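Local coordinates for protein alpha-L-arabinofuranosidase B (Aspergillus kawachii, PDB 6SXT) that hydrolyses terminal non-reducing alpha-L-arabinofuranosyl residues from arabinoxylan, arabinan and arabinogalactan side chains, helping to degrade plant hemicellulose, at residues Gly11-Leu25 with Phe290-Thr304. Sequence-based numbering, arbitrary orientation.
Sequences GDTPCVAAHSTTRAL and FYEGVMTSGYPSDDT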
ATOM      1  N   GLY A  11       6.555  23.943  17.862  1.00 21.40           N
ATOM      2  CA  GLY A  11       5.464  23.807  18.840  1.00 23.65           C
ATOM      3  C   GLY A  11       5.900  23.115  20.099  1.00 22.23           C
ATOM      4  O   GLY A  11       5.018  22.814  20.935  1.00 26.75           O
ATOM      5  N   ASP A  12       7.180  22.781  20.238  1.00 21.90           N
ATOM      6  CA  ASP A  12       7.802  22.112  21.404  1.00 23.66           C
ATOM      7  C   ASP A  12       7.210  20.711  21.577  1.00 23.19           C
ATOM      8  O   ASP A  12       7.241  20.158  22.677  1.00 22.31           O
ATOM      9  CB  ASP A  12       7.565  22.932  22.689  1.00 31.62           C
ATOM     10  CG  ASP A  12       8.307  24.256  22.685  1.00 40.68           C
ATOM     11  OD1 ASP A  12       9.443  24.268  22.204  1.00 49.89           O
ATOM     12  OD2 ASP A  12       7.724  25.280  23.156  1.00 59.61           O
ATOM     13  N   THR A  13       6.817  20.073  20.464  1.00 20.20           N
ATOM     14  CA  THR A  13       6.370  18.658  20.440  1.00 18.98           C
ATOM     15  C   THR A  13       7.095  18.017  19.263  1.00 20.39           C
ATOM     16  O   THR A  13       6.481  17.735  18.226  1.00 18.66           O
ATOM     17  CB  THR A  13       4.846  18.535  20.330  1.00 21.47           C
ATOM     18  OG1 THR A  13       4.369  19.202  19.143  1.00 20.71           O
ATOM     19  CG2 THR A  13       4.164  19.133  21.545  1.00 21.51           C
ATOM     20  N   PRO A  14       8.424  17.806  19.355  1.00 21.23           N
ATOM     21  CA  PRO A  14       9.238  17.484  18.175  1.00 19.92           C
ATOM     22  C   PRO A  14       9.004  16.043  17.701  1.00 18.27           C
ATOM     23  O   PRO A  14       8.628  15.136  18.443  1.00 17.73           O
ATOM     24  CB  PRO A  14      10.675  17.593  18.676  1.00 21.61           C
ATOM     25  CG  PRO A  14      10.531  17.242  20.145  1.00 22.48           C
ATOM     26  CD  PRO A  14       9.257  17.930  20.567  1.00 21.63           C
ATOM     27  N   CYS A  15       9.221  15.831  16.392  1.00 17.68           N
ATOM     28  CA  CYS A  15       9.216  14.479  15.825  1.00 17.19           C
ATOM     29  C   CYS A  15      10.291  13.641  16.502  1.00 17.24           C
ATOM     30  O   CYS A  15      11.462  14.095  16.684  1.00 17.96           O
ATOM     31  CB  CYS A  15       9.508  14.507  14.336  1.00 17.39           C
ATOM     32  SG  CYS A  15       8.202  15.389  13.433  1.00 19.63           S
ATOM     33  N   VAL A  16       9.936  12.411  16.813  1.00 15.65           N
ATOM     34  CA  VAL A  16      10.887  11.369  17.229  1.00 16.01           C
ATOM     35  C   VAL A  16      10.977  10.247  16.210  1.00 16.62           C
ATOM     36  O   VAL A  16      11.814   9.351  16.371  1.00 17.53           O
ATOM     37  CB  VAL A  16      10.546  10.846  18.627  1.00 17.88           C
ATOM     38  CG1 VAL A  16      10.744  11.977  19.628  1.00 20.51           C
ATOM     39  CG2 VAL A  16       9.146  10.243  18.682  1.00 19.24           C
ATOM     40  N   ALA A  17      10.123  10.252  15.193  1.00 15.42           N
ATOM     41  CA  ALA A  17      10.229   9.324  14.055  1.00 15.26           C
ATOM     42  C   ALA A  17       9.568  10.038  12.900  1.00 15.31           C
ATOM     43  O   ALA A  17       8.470  10.609  13.087  1.00 16.46           O
ATOM     44  CB  ALA A  17       9.555   8.015  14.376  1.00 17.34           C
ATOM     45  N   ALA A  18      10.181  10.009  11.735  1.00 13.95           N
ATOM     46  CA  ALA A  18       9.674  10.791  10.587  1.00 14.89           C
ATOM     47  C   ALA A  18       9.928   9.954   9.340  1.00 14.67           C
ATOM     48  O   ALA A  18      11.100   9.694   8.985  1.00 14.76           O
ATOM     49  CB  ALA A  18      10.390  12.123  10.515  1.00 15.21           C
ATOM     50  N   HIS A  19       8.878   9.501   8.712  1.00 13.97           N
ATOM     51  CA  HIS A  19       8.969   8.464   7.657  1.00 13.58           C
ATOM     52  C   HIS A  19       8.266   8.939   6.379  1.00 14.25           C
ATOM     53  O   HIS A  19       7.080   9.287   6.427  1.00 13.59           O
ATOM     54  CB  HIS A  19       8.251   7.231   8.126  1.00 13.79           C
ATOM     55  CG  HIS A  19       8.830   6.609   9.340  1.00 13.44           C
ATOM     56  ND1 HIS A  19       8.086   6.437  10.499  1.00 14.03           N
ATOM     57  CD2 HIS A  19      10.055   6.121   9.564  1.00 13.32           C
ATOM     58  CE1 HIS A  19       8.847   5.849  11.403  1.00 15.00           C
ATOM     59  NE2 HIS A  19      10.061   5.614  10.879  1.00 15.21           N
ATOM     60  N   SER A  20       8.955   8.936   5.249  1.00 13.33           N
ATOM     61  CA  SER A  20       8.292   9.248   3.968  1.00 14.23           C
ATOM     62  C   SER A  20       9.128   8.726   2.827  1.00 14.80           C
ATOM     63  O   SER A  20      10.351   8.924   2.827  1.00 15.33           O
ATOM     64  CB  SER A  20       8.092  10.759   3.761  1.00 13.44           C
ATOM     65  OG  SER A  20       7.439  10.963   2.511  1.00 13.62           O
ATOM     66  N   THR A  21       8.463   8.137   1.832  1.00 14.03           N
ATOM     67  CA  THR A  21       9.102   7.766   0.571  1.00 13.06           C
ATOM     68  C   THR A  21       8.924   8.863  -0.461  1.00 14.12           C
ATOM     69  O   THR A  21       9.511   8.744  -1.533  1.00 14.78           O
ATOM     70  CB  THR A  21       8.639   6.390   0.102  1.00 13.52           C
ATOM     71  OG1 THR A  21       7.210   6.459  -0.061  1.00 14.63           O
ATOM     72  CG2 THR A  21       9.024   5.292   1.056  1.00 14.30           C
ATOM     73  N   THR A  22       8.083   9.847  -0.194  1.00 13.90           N
ATOM     74  CA  THR A  22       7.802  10.922  -1.159  1.00 13.40           C
ATOM     75  C   THR A  22       8.686  12.144  -0.958  1.00 13.91           C
ATOM     76  O   THR A  22       9.004  12.790  -1.963  1.00 14.66           O
ATOM     77  CB  THR A  22       6.327  11.274  -1.203  1.00 15.73           C
ATOM     78  OG1 THR A  22       6.007  11.824   0.068  1.00 14.67           O
ATOM     79  CG2 THR A  22       5.474  10.062  -1.539  1.00 15.15           C
ATOM     80  N   ARG A  23       8.963  12.536   0.284  1.00 13.76           N
ATOM     81  CA  ARG A  23       9.625  13.839   0.522  1.00 13.65           C
ATOM     82  C   ARG A  23      10.325  13.910   1.857  1.00 14.18           C
ATOM     83  O   ARG A  23      10.017  13.174   2.812  1.00 14.78           O
ATOM     84  CB  ARG A  23       8.621  14.976   0.393  1.00 14.93           C
ATOM     85  CG  ARG A  23       7.519  14.973   1.445  1.00 15.02           C
ATOM     86  CD  ARG A  23       6.746  16.273   1.352  1.00 16.17           C
ATOM     87  NE  ARG A  23       5.687  16.376   2.340  1.00 15.44           N
ATOM     88  CZ  ARG A  23       5.358  17.519   2.945  1.00 15.77           C
ATOM     89  NH1 ARG A  23       5.995  18.653   2.689  1.00 16.67           N
ATOM     90  NH2 ARG A  23       4.388  17.493   3.837  1.00 15.73           N
ATOM     91  N   ALA A  24      11.278  14.827   1.927  1.00 14.29           N
ATOM     92  CA  ALA A  24      11.846  15.248   3.205  1.00 15.19           C
ATOM     93  C   ALA A  24      10.785  15.909   4.073  1.00 14.61           C
ATOM     94  O   ALA A  24       9.938  16.684   3.536  1.00 15.44           O
ATOM     95  CB  ALA A  24      12.980  16.241   2.919  1.00 14.86           C
ATOM     96  N   LEU A  25      10.847  15.663   5.375  1.00 15.02           N
ATOM     97  CA  LEU A  25       9.875  16.246   6.321  1.00 14.23           C
ATOM     98  C   LEU A  25      10.516  17.321   7.185  1.00 16.18           C
ATOM     99  O   LEU A  25       9.839  17.876   8.067  1.00 16.04           O
ATOM    100  CB  LEU A  25       9.268  15.105   7.139  1.00 14.49           C
ATOM    101  CG  LEU A  25       8.487  14.107   6.293  1.00 14.78           C
ATOM    102  CD1 LEU A  25       8.045  12.941   7.145  1.00 16.40           C
ATOM    103  CD2 LEU A  25       7.312  14.745   5.600  1.00 15.93           C
ATOM    104  N   PHE A 290       0.613   4.314   2.375  1.00 14.33           N
ATOM    105  CA  PHE A 290       1.268   5.326   3.225  1.00 13.94           C
ATOM    106  C   PHE A 290       2.183   6.184   2.372  1.00 14.83           C
ATOM    107  O   PHE A 290       3.019   5.646   1.611  1.00 14.42           O
ATOM    108  CB  PHE A 290       2.074   4.623   4.313  1.00 14.56           C
ATOM    109  CG  PHE A 290       2.887   5.499   5.228  1.00 14.17           C
ATOM    110  CD1 PHE A 290       2.383   5.917   6.437  1.00 15.33           C
ATOM    111  CD2 PHE A 290       4.198   5.827   4.910  1.00 15.06           C
ATOM    112  CE1 PHE A 290       3.137   6.649   7.340  1.00 14.82           C
ATOM    113  CE2 PHE A 290       4.962   6.588   5.798  1.00 16.25           C
ATOM    114  CZ  PHE A 290       4.431   6.991   7.021  1.00 14.36           C
ATOM    115  N   TYR A 291       2.042   7.504   2.483  1.00 14.13           N
ATOM    116  CA  TYR A 291       2.932   8.433   1.734  1.00 13.56           C
ATOM    117  C   TYR A 291       3.948   9.099   2.678  1.00 14.33           C
ATOM    118  O   TYR A 291       5.115   9.290   2.287  1.00 14.66           O
ATOM    119  CB  TYR A 291       2.066   9.497   1.042  1.00 12.96           C
ATOM    120  CG  TYR A 291       1.158   8.907  -0.013  1.00 13.46           C
ATOM    121  CD1 TYR A 291       1.624   8.445  -1.231  1.00 13.43           C
ATOM    122  CD2 TYR A 291      -0.204   8.813   0.206  1.00 14.27           C
ATOM    123  CE1 TYR A 291       0.786   7.914  -2.196  1.00 13.97           C
ATOM    124  CE2 TYR A 291      -1.036   8.276  -0.742  1.00 14.04           C
ATOM    125  CZ  TYR A 291      -0.565   7.831  -1.944  1.00 14.69           C
ATOM    126  OH  TYR A 291      -1.412   7.330  -2.904  1.00 15.81           O
ATOM    127  N   GLU A 292       3.513   9.575   3.834  1.00 13.39           N
ATOM    128  CA  GLU A 292       4.370  10.254   4.806  1.00 13.52           C
ATOM    129  C   GLU A 292       3.716  10.179   6.177  1.00 14.32           C
ATOM    130  O   GLU A 292       2.480  10.040   6.248  1.00 13.98           O
ATOM    131  CB  GLU A 292       4.635  11.723   4.423  1.00 13.50           C
ATOM    132  CG  GLU A 292       3.387  12.595   4.371  1.00 13.90           C
ATOM    133  CD  GLU A 292       3.676  14.039   3.978  1.00 14.97           C
ATOM    134  OE1 GLU A 292       3.954  14.237   2.790  1.00 14.57           O
ATOM    135  OE2 GLU A 292       3.719  14.903   4.872  1.00 13.94           O
ATOM    136  N   GLY A 293       4.520  10.298   7.207  1.00 13.92           N
ATOM    137  CA  GLY A 293       3.953  10.356   8.554  1.00 13.80           C
ATOM    138  C   GLY A 293       5.057  10.536   9.570  1.00 13.77           C
ATOM    139  O   GLY A 293       6.236  10.337   9.267  1.00 14.23           O
ATOM    140  N   VAL A 294       4.629  10.882  10.778  1.00 13.53           N
ATOM    141  CA  VAL A 294       5.561  11.097  11.890  1.00 13.70           C
ATOM    142  C   VAL A 294       4.934  10.615  13.189  1.00 14.66           C
ATOM    143  O   VAL A 294       3.712  10.514  13.287  1.00 15.91           O
ATOM    144  CB  VAL A 294       6.000  12.546  12.031  1.00 14.16           C
ATOM    145  CG1 VAL A 294       6.480  13.206  10.745  1.00 14.81           C
ATOM    146  CG2 VAL A 294       4.933  13.382  12.719  1.00 15.07           C
ATOM    147  N   MET A 295       5.806  10.490  14.196  1.00 15.04           N
ATOM    148  CA  MET A 295       5.406  10.389  15.618  1.00 15.09           C
ATOM    149  C   MET A 295       6.213  11.433  16.370  1.00 16.52           C
ATOM    150  O   MET A 295       7.367  11.717  16.005  1.00 15.74           O
ATOM    151  CB  MET A 295       5.680   9.006  16.212  1.00 15.91           C
ATOM    152  CG  MET A 295       4.835   7.941  15.526  1.00 15.86           C
ATOM    153  SD  MET A 295       5.348   6.268  16.030  1.00 17.76           S
ATOM    154  CE  MET A 295       4.919   6.291  17.781  1.00 19.62           C
ATOM    155  N   THR A 296       5.568  12.045  17.353  1.00 16.49           N
ATOM    156  CA  THR A 296       6.161  13.131  18.157  1.00 17.02           C
ATOM    157  C   THR A 296       6.268  12.737  19.621  1.00 17.57           C
ATOM    158  O   THR A 296       5.647  11.806  20.063  1.00 17.90           O
ATOM    159  CB  THR A 296       5.394  14.449  18.043  1.00 16.79           C
ATOM    160  OG1 THR A 296       4.204  14.341  18.845  1.00 17.82           O
ATOM    161  CG2 THR A 296       5.037  14.812  16.633  1.00 17.18           C
ATOM    162  N   SER A 297       7.095  13.493  20.334  1.00 19.00           N
ATOM    163  CA  SER A 297       7.099  13.515  21.817  0.50 20.62           C
ATOM    164  C   SER A 297       6.275  14.717  22.258  1.00 22.93           C
ATOM    165  O   SER A 297       6.516  15.771  21.747  1.00 28.46           O
ATOM    166  CB  SER A 297       8.527  13.581  22.317  0.50 23.46           C
ATOM    167  OG  SER A 297       8.568  13.900  23.694  0.50 24.40           O
ATOM    168  N   GLY A 298       5.370  14.563  23.188  1.00 20.46           N
ATOM    169  CA  GLY A 298       4.495  15.649  23.606  1.00 20.35           C
ATOM    170  C   GLY A 298       3.188  15.616  22.832  1.00 21.32           C
ATOM    171  O   GLY A 298       3.093  15.025  21.740  1.00 23.23           O
ATOM    172  N   TYR A 299       2.236  16.385  23.305  1.00 20.63           N
ATOM    173  CA  TYR A 299       0.870  16.420  22.787  1.00 19.61           C
ATOM    174  C   TYR A 299       0.708  17.649  21.917  1.00 20.08           C
ATOM    175  O   TYR A 299       0.691  18.764  22.408  1.00 20.10           O
ATOM    176  CB  TYR A 299      -0.130  16.512  23.946  1.00 20.78           C
ATOM    177  CG  TYR A 299      -1.559  16.294  23.573  1.00 20.32           C
ATOM    178  CD1 TYR A 299      -2.130  15.040  23.556  1.00 20.00           C
ATOM    179  CD2 TYR A 299      -2.407  17.373  23.372  1.00 22.74           C
ATOM    180  CE1 TYR A 299      -3.467  14.835  23.281  1.00 21.18           C
ATOM    181  CE2 TYR A 299      -3.755  17.185  23.103  1.00 23.78           C
ATOM    182  CZ  TYR A 299      -4.297  15.917  23.072  1.00 21.95           C
ATOM    183  OH  TYR A 299      -5.603  15.662  22.835  1.00 23.60           O
ATOM    184  N   PRO A 300       0.694  17.524  20.563  1.00 18.00           N
ATOM    185  CA  PRO A 300       0.730  18.728  19.734  1.00 18.32           C
ATOM    186  C   PRO A 300      -0.538  19.561  19.883  1.00 18.67           C
ATOM    187  O   PRO A 300      -1.626  19.005  20.049  1.00 17.89           O
ATOM    188  CB  PRO A 300       0.761  18.183  18.300  1.00 19.49           C
ATOM    189  CG  PRO A 300       1.346  16.812  18.459  1.00 20.56           C
ATOM    190  CD  PRO A 300       0.766  16.296  19.764  1.00 18.72           C
ATOM    191  N   SER A 301      -0.338  20.869  19.831  1.00 18.09           N
ATOM    192  CA  SER A 301      -1.484  21.808  19.794  1.00 17.87           C
ATOM    193  C   SER A 301      -2.241  21.636  18.479  1.00 16.60           C
ATOM    194  O   SER A 301      -1.690  21.229  17.453  1.00 17.15           O
ATOM    195  CB  SER A 301      -1.055  23.215  19.974  1.00 18.76           C
ATOM    196  OG  SER A 301      -0.277  23.692  18.868  1.00 19.72           O
ATOM    197  N   ASP A 302      -3.521  22.015  18.492  1.00 16.99           N
ATOM    198  CA  ASP A 302      -4.296  22.085  17.254  1.00 16.98           C
ATOM    199  C   ASP A 302      -3.577  23.017  16.266  1.00 17.47           C
ATOM    200  O   ASP A 302      -3.590  22.696  15.051  1.00 17.99           O
ATOM    201  CB  ASP A 302      -5.752  22.537  17.418  1.00 18.16           C
ATOM    202  CG  ASP A 302      -6.684  21.525  18.054  1.00 21.30           C
ATOM    203  OD1 ASP A 302      -6.183  20.436  18.499  1.00 21.77           O
ATOM    204  OD2 ASP A 302      -7.896  21.777  18.057  1.00 18.93           O
ATOM    205  N   ASP A 303      -3.035  24.129  16.757  1.00 18.42           N
ATOM    206  CA  ASP A 303      -2.364  25.126  15.887  0.50 20.01           C
ATOM    207  C   ASP A 303      -1.185  24.460  15.165  1.00 18.05           C
ATOM    208  O   ASP A 303      -1.014  24.690  13.967  1.00 18.79           O
ATOM    209  CB  ASP A 303      -1.833  26.308  16.692  0.50 24.69           C
ATOM    210  CG  ASP A 303      -1.302  27.427  15.813  0.50 30.59           C
ATOM    211  OD1 ASP A 303      -2.121  28.060  15.104  0.50 35.63           O
ATOM    212  OD2 ASP A 303      -0.074  27.670  15.854  0.50 37.86           O
ATOM    213  N   THR A 304      -0.399  23.696  15.885  1.00 17.91           N
ATOM    214  CA  THR A 304       0.800  23.037  15.284  1.00 17.50           C
ATOM    215  C   THR A 304       0.314  22.110  14.186  1.00 17.53           C
ATOM    216  O   THR A 304       0.833  22.150  13.082  1.00 16.74           O
ATOM    217  CB  THR A 304       1.561  22.270  16.347  1.00 17.83           C
ATOM    218  OG1 THR A 304       2.138  23.214  17.261  1.00 18.76           O
ATOM    219  CG2 THR A 304       2.626  21.354  15.799  1.00 18.56           C
TER
HETATM  220  O   HOH W   1       2.614  21.559  19.406  1.00 21.82           O
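Met295 O takes two backbone N-H groups at once, from Val16 N at 2.8 Å and Ala17 N at 3.2 Å, the signature of a classic beta bulge. The bulge interrupts the antiparallel pairing of strand 15-20 with strand 288-296 in the concanavalin-like catalytic domain, shifting the register by one residue. Beyond it the ladder runs regularly, with Ala17 and Met295 exchanging bonds, then His19 and Gly293. Val294 packs on the opposite face from Met295: its CG1 meets Leu25 CD1 at 3.9 Å, while its branches also lie against the sulfur of Cys15, which is disulfide-linked to Cys5 of helix 4-10.

At the far end, polar side chains take over. With chi1 at -180°, Ser20 OG lies beside its own carbonyl carbon, where it donates to Tyr291 O; it accepts from Thr22 N and Arg23 N in an ST turn and ST motif, tying that corner to the neighbouring strand. Arg23 grips Glu292 side-on in a salt bridge, NE to OE1 (2.8 Å) and NH2 to OE2 (2.9 Å), the two planes inclined by 37°. Tyr317 and Tyr148 hydroxyls also bond the carboxylate, which helps to fix its rotation in this buried setting.

Near the start of helix 302-315, one water bridges Gly11 O, Thr13 OG1, Ser301 N and Thr304 OG1; the same Thr304 hydroxyl lies 2.9 Å from Ser301 OG, in a hydrogen bond at the N-cap.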